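Long-range contacts in uncharacterized protein PA2218 (Pseudomonas aeruginosa, PDB 2HDW), which is of unknown function but adopts an alpha/beta hydrolase fold and probably acts as a hydrolase: residues A[114-119]-A[354-359]; A[61-66]-A[120-125]; A[145-150]-A[289-294]. All coordinates share one frame; numbering follows the deposited sequence.

Followed from the N terminus, the chain first makes the loop 61-66 that leads into edge strand 66-74; contact 2 brings it against the end of helix 112-122 and closes the first two strands of the sheet, and strand 96-102, into a loop. The same helix carries segment 114-119, whose partner 354-359 comes only near the C terminus in contact 1, so contacts 1 and 2 cross along the sequence. Their centres lie about 10 Å apart, joined by the salt bridge between Arg-123 and Asp-357. Contact 3 is nested inside the long loop of contact 1 and ties the start of helix 148-164 to helix 289-292, on the opposite side of the chain's centre.

Contact 1: residues A[114-119]-A[354-359]; sequences GLYAQT and IPFDRI
Phe-356 reaches between Thr-119 and Ile-354 and turns its ring edge toward Tyr-116, joining two helices of the alpha/beta hydrolase fold: 112-122, which follows strand 96-102, and the C-terminal helix 356-366. The side chain can be followed outward from the first turn of its helix. CB carries CG anti to the carbonyl carbon (chi1 -78°), and this sends the ring toward helix 112-122. From CG onward one face is covered by Thr-119, whose CG2 sits 3.5 Å from the Phe-356 ring centroid and only 5° off the normal, a centred CH-pi contact. Ile-354 CG2 covers the opposite face at a similar height, so the ring is sandwiched between two methyl groups. Farther out, Phe-356 CE1 lies 3.7 Å from CD2 of Tyr-116, and CZ stands over the middle of the tyrosine face. The two rings thus form an edge-to-face pair, with planes at 65° and centroids 5.1 Å apart. Ile-354 also meets the far end of Tyr-116: Ile-354 CG2 lies 3.5 Å from Tyr-116 OH, while CD1 packs against CE1 of the tyrosine. Ile-359 CD1 touches Tyr-116 CE2 more loosely, at 4.3 Å. Everything that touches here is buried, and the polar atoms find partners: Tyr-116 OH is hydrogen-bonded to Leu-347 O and Ser-201 OG. Thr-119 turns its methyl to the phenylalanine and its hydroxyl back to its own helix, where Thr-119 OG1 donates to Leu-115 O at 2.6 Å. That oxygen also accepts from Thr-119 N, and the two donors reach it from opposite faces of its carbonyl plane.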
loop_
_atom_site.group_PDB
_atom_site.type_symbol
_atom_site.label_atom_id
_atom_site.label_comp_id
_atom_site.label_asym_id
_atom_site.label_seq_id
_atom_site.Cartn_x
_atom_site.Cartn_y
_atom_site.Cartn_z
ATOM N N GLY A 114 8.993 -2.413 -0.821
ATOM C CA GLY A 114 10.129 -3.295 -1.017
ATOM C C GLY A 114 11.141 -3.139 0.101
ATOM O O GLY A 114 11.679 -4.126 0.608
ATOM N N LEU A 115 11.413 -1.894 0.487
ATOM C CA LEU A 115 12.357 -1.623 1.569
ATOM C C LEU A 115 11.861 -2.285 2.855
ATOM O O LEU A 115 12.640 -2.880 3.601
ATOM C CB LEU A 115 12.495 -0.115 1.791
ATOM C CG LEU A 115 13.328 0.312 3.000
ATOM C CD1 LEU A 115 14.767 -0.132 2.815
ATOM C CD2 LEU A 115 13.263 1.824 3.144
ATOM N N TYR A 116 10.561 -2.172 3.117
ATOM C CA TYR A 116 9.970 -2.788 4.304
ATOM C C TYR A 116 10.095 -4.311 4.245
ATOM O O TYR A 116 10.508 -4.943 5.216
ATOM C CB TYR A 116 8.488 -2.428 4.423
ATOM C CG TYR A 116 8.192 -1.155 5.184
ATOM C CD1 TYR A 116 8.525 0.099 4.663
ATOM C CD2 TYR A 116 7.538 -1.204 6.409
ATOM C CE1 TYR A 116 8.199 1.278 5.357
ATOM C CE2 TYR A 116 7.209 -0.045 7.101
ATOM C CZ TYR A 116 7.536 1.187 6.573
ATOM O OH TYR A 116 7.171 2.319 7.267
ATOM N N ALA A 117 9.732 -4.891 3.103
ATOM C CA ALA A 117 9.790 -6.342 2.921
ATOM C C ALA A 117 11.189 -6.921 3.116
ATOM O O ALA A 117 11.358 -7.938 3.788
ATOM C CB ALA A 117 9.255 -6.722 1.537
ATOM N N GLN A 118 12.194 -6.284 2.525
ATOM C CA GLN A 118 13.550 -6.787 2.672
ATOM C C GLN A 118 14.025 -6.665 4.113
ATOM O O GLN A 118 14.661 -7.573 4.644
ATOM C CB GLN A 118 14.524 -6.037 1.756
ATOM C CG GLN A 118 15.920 -6.647 1.794
ATOM C CD GLN A 118 16.875 -6.038 0.794
ATOM O OE1 GLN A 118 17.314 -4.899 0.945
ATOM N NE2 GLN A 118 17.209 -6.800 -0.234
ATOM N N THR A 119 13.713 -5.534 4.738
ATOM C CA THR A 119 14.115 -5.278 6.114
ATOM C C THR A 119 13.482 -6.289 7.060
ATOM O O THR A 119 14.142 -6.803 7.962
ATOM C CB THR A 119 13.711 -3.858 6.555
ATOM O OG1 THR A 119 14.296 -2.902 5.667
ATOM C CG2 THR A 119 14.189 -3.575 7.976
ATOM N N ILE A 354 11.404 4.763 11.087
ATOM C CA ILE A 354 10.520 3.598 10.978
ATOM C C ILE A 354 10.859 2.643 12.121
ATOM O O ILE A 354 11.989 2.161 12.217
ATOM C CB ILE A 354 10.720 2.851 9.638
ATOM C CG1 ILE A 354 10.478 3.806 8.463
ATOM C CG2 ILE A 354 9.758 1.672 9.559
ATOM C CD1 ILE A 354 10.781 3.191 7.095
ATOM N N PRO A 355 9.885 2.354 13.005
ATOM C CA PRO A 355 10.120 1.449 14.139
ATOM C C PRO A 355 10.107 -0.038 13.778
ATOM O O PRO A 355 9.191 -0.768 14.155
ATOM C CB PRO A 355 9.002 1.823 15.110
ATOM C CG PRO A 355 7.871 2.146 14.191
ATOM C CD PRO A 355 8.538 2.954 13.080
ATOM N N PHE A 356 11.132 -0.488 13.059
ATOM C CA PHE A 356 11.199 -1.886 12.654
ATOM C C PHE A 356 11.318 -2.845 13.832
ATOM O O PHE A 356 10.776 -3.946 13.780
ATOM C CB PHE A 356 12.352 -2.108 11.671
ATOM C CG PHE A 356 12.047 -1.656 10.268
ATOM C CD1 PHE A 356 11.009 -2.239 9.548
ATOM C CD2 PHE A 356 12.810 -0.663 9.663
ATOM C CE1 PHE A 356 10.734 -1.843 8.243
ATOM C CE2 PHE A 356 12.547 -0.255 8.355
ATOM C CZ PHE A 356 11.510 -0.843 7.643
ATOM N N ASP A 357 12.024 -2.444 14.889
ATOM C CA ASP A 357 12.150 -3.315 16.060
ATOM C C ASP A 357 10.739 -3.636 16.556
ATOM O O ASP A 357 10.389 -4.799 16.760
ATOM C CB ASP A 357 12.923 -2.623 17.192
ATOM C CG ASP A 357 14.426 -2.548 16.937
ATOM O OD1 ASP A 357 14.876 -2.863 15.817
ATOM O OD2 ASP A 357 15.160 -2.157 17.874
ATOM N N ARG A 358 9.938 -2.588 16.745
ATOM C CA ARG A 358 8.563 -2.722 17.217
ATOM C C ARG A 358 7.680 -3.495 16.258
ATOM O O ARG A 358 6.811 -4.248 16.683
ATOM C CB ARG A 358 7.945 -1.345 17.448
ATOM C CG ARG A 358 7.738 -0.981 18.906
ATOM C CD ARG A 358 6.313 -1.250 19.374
ATOM N NE ARG A 358 5.962 -2.664 19.395
ATOM C CZ ARG A 358 4.778 -3.135 19.788
ATOM N NH1 ARG A 358 3.834 -2.298 20.195
ATOM N NH2 ARG A 358 4.537 -4.444 19.770
ATOM N N ILE A 359 7.876 -3.288 14.963
ATOM C CA ILE A 359 7.079 -3.997 13.980
ATOM C C ILE A 359 7.431 -5.486 14.026
ATOM O O ILE A 359 6.541 -6.334 14.044
ATOM C CB ILE A 359 7.305 -3.423 12.563
ATOM C CG1 ILE A 359 6.816 -1.967 12.519
ATOM C CG2 ILE A 359 6.564 -4.263 11.539
ATOM C CD1 ILE A 359 7.049 -1.258 11.194
#

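Contact 2: residues A[61-66]-A[120-125]; sequences PLSAKV and MAERGF
Glu-122 and Val-66 cross at about a right angle, the carboxylate arm of one passing the branched end of the other where a helix C terminus meets the type I turn Ser-63 to Val-66. In this alpha/beta hydrolase fold the turn leads into edge strand 66-74, and helix 112-122 finishes in a Schellman motif with Gly-124 as its C-prime residue. Val-66 points toward the helix: Val-66 CG2 lies 3.8 Å from Glu-122 CG and 3.9 Å from Ala-121 CB, while CG1 also borders the alanine methyl. Tyr-86 of strand 80-88 touches both Val-66 and Ala-121, extending this apolar patch to the next strand. Beyond CG the glutamate runs on extended (chi2 -173°), which carries its carboxylate past the valine to Ser-63. There Ser-63 OG donates to Glu-122 OE2 in a hydrogen bond modelled very short, at 2.4 Å, so its exact length deserves caution. Lys-65 lays its CB near the same carboxylate but leads its tip away; Lys-65 NZ stays 6.3 Å from Glu-122 OE2, too far for a salt bridge, though the positive charge could still weakly favour the ionised acid. The polar side of the contact lies at the protein surface, whereas Val-66 and Ala-121 are buried beneath it. Ser-63 OG has a second role in an ST turn, accepting from Lys-65 N at 3.2 Å.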
loop_
_atom_site.group_PDB
_atom_site.type_symbol
_atom_site.label_atom_id
_atom_site.label_comp_id
_atom_site.label_asym_id
_atom_site.label_seq_id
_atom_site.Cartn_x
_atom_site.Cartn_y
_atom_site.Cartn_z
ATOM N N PRO A 61 19.523 -0.952 -1.780
ATOM C CA PRO A 61 20.411 -2.048 -2.184
ATOM C C PRO A 61 19.915 -3.418 -1.750
ATOM O O PRO A 61 19.241 -3.552 -0.728
ATOM C CB PRO A 61 21.739 -1.698 -1.501
ATOM C CG PRO A 61 21.595 -0.245 -1.099
ATOM C CD PRO A 61 20.147 -0.151 -0.717
ATOM N N LEU A 62 20.264 -4.433 -2.531
ATOM C CA LEU A 62 19.885 -5.803 -2.220
ATOM C C LEU A 62 20.682 -6.245 -0.992
ATOM O O LEU A 62 21.889 -6.019 -0.915
ATOM C CB LEU A 62 20.205 -6.717 -3.406
ATOM C CG LEU A 62 20.010 -8.222 -3.212
ATOM C CD1 LEU A 62 18.550 -8.541 -2.902
ATOM C CD2 LEU A 62 20.451 -8.934 -4.479
ATOM N N SER A 63 20.000 -6.863 -0.035
ATOM C CA SER A 63 20.640 -7.330 1.190
ATOM C C SER A 63 21.284 -8.701 1.028
ATOM O O SER A 63 20.678 -9.629 0.488
ATOM C CB SER A 63 19.620 -7.389 2.326
ATOM O OG SER A 63 20.189 -8.011 3.465
ATOM N N ALA A 64 22.514 -8.830 1.513
ATOM C CA ALA A 64 23.235 -10.093 1.411
ATOM C C ALA A 64 22.670 -11.137 2.366
ATOM O O ALA A 64 22.984 -12.316 2.255
ATOM C CB ALA A 64 24.717 -9.869 1.703
ATOM N N LYS A 65 21.834 -10.703 3.303
ATOM C CA LYS A 65 21.248 -11.615 4.272
ATOM C C LYS A 65 19.921 -12.221 3.816
ATOM O O LYS A 65 19.291 -12.976 4.550
ATOM C CB LYS A 65 21.041 -10.896 5.608
ATOM C CG LYS A 65 22.331 -10.451 6.274
ATOM C CD LYS A 65 22.082 -9.999 7.703
ATOM C CE LYS A 65 23.392 -9.707 8.427
ATOM N NZ LYS A 65 23.167 -9.363 9.859
ATOM N N VAL A 66 19.500 -11.907 2.598
ATOM C CA VAL A 66 18.233 -12.429 2.112
ATOM C C VAL A 66 18.332 -13.047 0.725
ATOM O O VAL A 66 19.238 -12.733 -0.042
ATOM C CB VAL A 66 17.165 -11.309 2.079
ATOM C CG1 VAL A 66 15.835 -11.867 1.630
ATOM C CG2 VAL A 66 17.035 -10.678 3.459
ATOM N N MET A 120 12.205 -6.584 6.854
ATOM C CA MET A 120 11.537 -7.539 7.726
ATOM C C MET A 120 12.024 -8.961 7.447
ATOM O O MET A 120 12.003 -9.818 8.331
ATOM C CB MET A 120 10.021 -7.420 7.574
ATOM C CG MET A 120 9.468 -6.115 8.161
ATOM S SD MET A 120 9.785 -5.925 9.949
ATOM C CE MET A 120 8.818 -7.186 10.544
ATOM N N ALA A 121 12.482 -9.204 6.222
ATOM C CA ALA A 121 13.016 -10.518 5.870
ATOM C C ALA A 121 14.337 -10.703 6.625
ATOM O O ALA A 121 14.715 -11.819 6.972
ATOM C CB ALA A 121 13.248 -10.608 4.377
ATOM N N GLU A 122 15.044 -9.604 6.872
ATOM C CA GLU A 122 16.294 -9.683 7.621
ATOM C C GLU A 122 15.944 -9.942 9.082
ATOM O O GLU A 122 16.784 -10.391 9.864
ATOM C CB GLU A 122 17.085 -8.375 7.529
ATOM C CG GLU A 122 17.523 -7.978 6.130
ATOM C CD GLU A 122 18.446 -6.771 6.144
ATOM O OE1 GLU A 122 18.120 -5.781 6.832
ATOM O OE2 GLU A 122 19.495 -6.809 5.466
ATOM N N ARG A 123 14.696 -9.649 9.444
ATOM C CA ARG A 123 14.226 -9.841 10.812
ATOM C C ARG A 123 13.657 -11.245 11.030
ATOM O O ARG A 123 13.048 -11.514 12.063
ATOM C CB ARG A 123 13.158 -8.797 11.166
ATOM C CG ARG A 123 13.588 -7.351 10.959
ATOM C CD ARG A 123 14.787 -6.993 11.817
ATOM N NE ARG A 123 15.312 -5.662 11.514
ATOM C CZ ARG A 123 15.166 -4.595 12.294
ATOM N NH1 ARG A 123 14.505 -4.686 13.442
ATOM N NH2 ARG A 123 15.698 -3.436 11.931
ATOM N N GLY A 124 13.836 -12.130 10.052
ATOM C CA GLY A 124 13.354 -13.497 10.198
ATOM C C GLY A 124 12.012 -13.866 9.590
ATOM O O GLY A 124 11.529 -14.981 9.795
ATOM N N PHE A 125 11.395 -12.956 8.841
ATOM C CA PHE A 125 10.100 -13.254 8.229
ATOM C C PHE A 125 10.232 -13.493 6.724
ATOM O O PHE A 125 11.159 -13.005 6.085
ATOM C CB PHE A 125 9.123 -12.087 8.459
ATOM C CG PHE A 125 8.861 -11.778 9.915
ATOM C CD1 PHE A 125 7.810 -12.387 10.593
ATOM C CD2 PHE A 125 9.681 -10.894 10.613
ATOM C CE1 PHE A 125 7.575 -12.119 11.948
ATOM C CE2 PHE A 125 9.455 -10.620 11.974
ATOM C CZ PHE A 125 8.401 -11.234 12.637
#

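Contact 3: residues A[145-150]-A[289-294]; sequences VASPDI and PLSFMN
Pro-148 packs over the face of Phe-292 at the first turn of helix 148-164, where this alpha/beta hydrolase fold brings the helix N terminus up to the short, weakly bonded helix 289-292. This is the tight part of the contact. Pro-148 CD stands 3.6 Å from the centroid of the Phe-292 ring and 4° off its normal, a CH-pi contact almost exactly over the centre, with Pro-148 CB farther along near CE1. The same Pro-148 CD is approached to 3.3 Å by Ser-291 OG, which sits between its backbone N and carbonyl carbon (chi1 59°). Farther along, the ring passes obliquely by the backbone before the helix: Phe-292 CE2 lies 3.5 Å from Ser-147 N, and Ala-146 CB meets the ring edge in its plane. Phe-105 and residues of helix 206-212, Thr-207 and Met-210, also pack on Phe-292. Ser-147 is the N-cap, its OG accepting a nearly straight bond from Ile-150 N (angle 167°) and a weak one from Asp-149 N.

The looser side lies where the partly exposed Ser-291 faces Ala-146. No direct hydrogen bond joins the segments; Ser-291 OG stays 3.6 Å from Ala-146 O. A water links the two instead, giving a hydrogen to Ala-146 O at 2.7 Å and accepting one from Ser-291 OG at 2.9 Å.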
loop_
_atom_site.group_PDB
_atom_site.type_symbol
_atom_site.label_atom_id
_atom_site.label_comp_id
_atom_site.label_asym_id
_atom_site.label_seq_id
_atom_site.Cartn_x
_atom_site.Cartn_y
_atom_site.Cartn_z
ATOM N N VAL A 145 -5.363 2.227 -13.162
ATOM C CA VAL A 145 -6.723 2.501 -12.730
ATOM C C VAL A 145 -6.756 1.828 -11.355
ATOM O O VAL A 145 -5.989 0.896 -11.114
ATOM C CB VAL A 145 -7.780 1.887 -13.688
ATOM C CG1 VAL A 145 -7.634 0.388 -13.752
ATOM C CG2 VAL A 145 -9.184 2.269 -13.224
ATOM N N ALA A 146 -7.592 2.309 -10.442
ATOM C CA ALA A 146 -7.653 1.717 -9.105
ATOM C C ALA A 146 -9.084 1.566 -8.610
ATOM O O ALA A 146 -10.009 2.126 -9.185
ATOM C CB ALA A 146 -6.850 2.563 -8.115
ATOM N N SER A 147 -9.250 0.814 -7.527
ATOM C CA SER A 147 -10.566 0.563 -6.943
ATOM C C SER A 147 -10.385 0.076 -5.509
ATOM O O SER A 147 -9.502 -0.733 -5.236
ATOM C CB SER A 147 -11.294 -0.495 -7.776
ATOM O OG SER A 147 -12.174 -1.276 -6.991
ATOM N N PRO A 148 -11.213 0.567 -4.571
ATOM C CA PRO A 148 -11.047 0.105 -3.189
ATOM C C PRO A 148 -11.358 -1.379 -3.060
ATOM O O PRO A 148 -10.771 -2.080 -2.230
ATOM C CB PRO A 148 -12.024 0.981 -2.411
ATOM C CG PRO A 148 -13.110 1.239 -3.409
ATOM C CD PRO A 148 -12.333 1.518 -4.678
ATOM N N ASP A 149 -12.274 -1.854 -3.896
ATOM C CA ASP A 149 -12.680 -3.263 -3.886
ATOM C C ASP A 149 -11.555 -4.136 -4.437
ATOM O O ASP A 149 -11.054 -5.031 -3.752
ATOM C CB ASP A 149 -13.940 -3.445 -4.739
ATOM C CG ASP A 149 -14.537 -4.844 -4.631
ATOM O OD1 ASP A 149 -13.777 -5.814 -4.463
ATOM O OD2 ASP A 149 -15.777 -4.976 -4.740
ATOM N N ILE A 150 -11.155 -3.864 -5.676
ATOM C CA ILE A 150 -10.103 -4.634 -6.324
ATOM C C ILE A 150 -8.784 -4.571 -5.559
ATOM O O ILE A 150 -8.085 -5.575 -5.431
ATOM C CB ILE A 150 -9.866 -4.149 -7.772
ATOM C CG1 ILE A 150 -11.136 -4.364 -8.605
ATOM C CG2 ILE A 150 -8.692 -4.905 -8.398
ATOM C CD1 ILE A 150 -11.020 -3.889 -10.062
ATOM N N PRO A 289 -11.274 8.080 -9.436
ATOM C CA PRO A 289 -11.988 8.461 -8.209
ATOM C C PRO A 289 -13.444 7.987 -8.058
ATOM O O PRO A 289 -13.944 7.876 -6.947
ATOM C CB PRO A 289 -11.894 9.986 -8.218
ATOM C CG PRO A 289 -10.595 10.240 -8.938
ATOM C CD PRO A 289 -10.676 9.265 -10.079
ATOM N N LEU A 290 -14.126 7.712 -9.163
ATOM C CA LEU A 290 -15.524 7.287 -9.082
ATOM C C LEU A 290 -15.819 6.156 -8.096
ATOM O O LEU A 290 -16.816 6.210 -7.374
ATOM C CB LEU A 290 -16.041 6.908 -10.468
ATOM C CG LEU A 290 -16.239 8.089 -11.421
ATOM C CD1 LEU A 290 -16.498 7.572 -12.815
ATOM C CD2 LEU A 290 -17.400 8.967 -10.933
ATOM N N SER A 291 -14.970 5.135 -8.053
ATOM C CA SER A 291 -15.215 4.027 -7.128
ATOM C C SER A 291 -14.926 4.431 -5.688
ATOM O O SER A 291 -15.739 4.185 -4.796
ATOM C CB SER A 291 -14.374 2.799 -7.507
ATOM O OG SER A 291 -12.991 3.098 -7.491
ATOM N N PHE A 292 -13.769 5.059 -5.469
ATOM C CA PHE A 292 -13.360 5.504 -4.138
ATOM C C PHE A 292 -14.328 6.499 -3.508
ATOM O O PHE A 292 -14.562 6.468 -2.299
ATOM C CB PHE A 292 -11.960 6.130 -4.205
ATOM C CG PHE A 292 -10.868 5.131 -4.453
ATOM C CD1 PHE A 292 -10.269 4.459 -3.388
ATOM C CD2 PHE A 292 -10.449 4.847 -5.752
ATOM C CE1 PHE A 292 -9.266 3.514 -3.612
ATOM C CE2 PHE A 292 -9.450 3.904 -5.990
ATOM C CZ PHE A 292 -8.857 3.237 -4.915
ATOM N N MET A 293 -14.890 7.376 -4.329
ATOM C CA MET A 293 -15.819 8.390 -3.841
ATOM C C MET A 293 -17.192 7.800 -3.513
ATOM O O MET A 293 -18.020 8.457 -2.870
ATOM C CB MET A 293 -15.986 9.508 -4.895
ATOM C CG MET A 293 -14.712 10.315 -5.215
ATOM S SD MET A 293 -14.956 11.664 -6.446
ATOM C CE MET A 293 -15.646 12.887 -5.418
ATOM N N ASN A 294 -17.418 6.553 -3.915
ATOM C CA ASN A 294 -18.725 5.917 -3.728
ATOM C C ASN A 294 -18.756 4.613 -2.920
ATOM O O ASN A 294 -19.837 4.118 -2.580
ATOM C CB ASN A 294 -19.329 5.677 -5.119
ATOM C CG ASN A 294 -20.816 5.393 -5.082
ATOM O OD1 ASN A 294 -21.571 6.057 -4.375
ATOM N ND2 ASN A 294 -21.247 4.413 -5.866
HETATM O O HOH W 1 -12.072 3.487 -10.222
#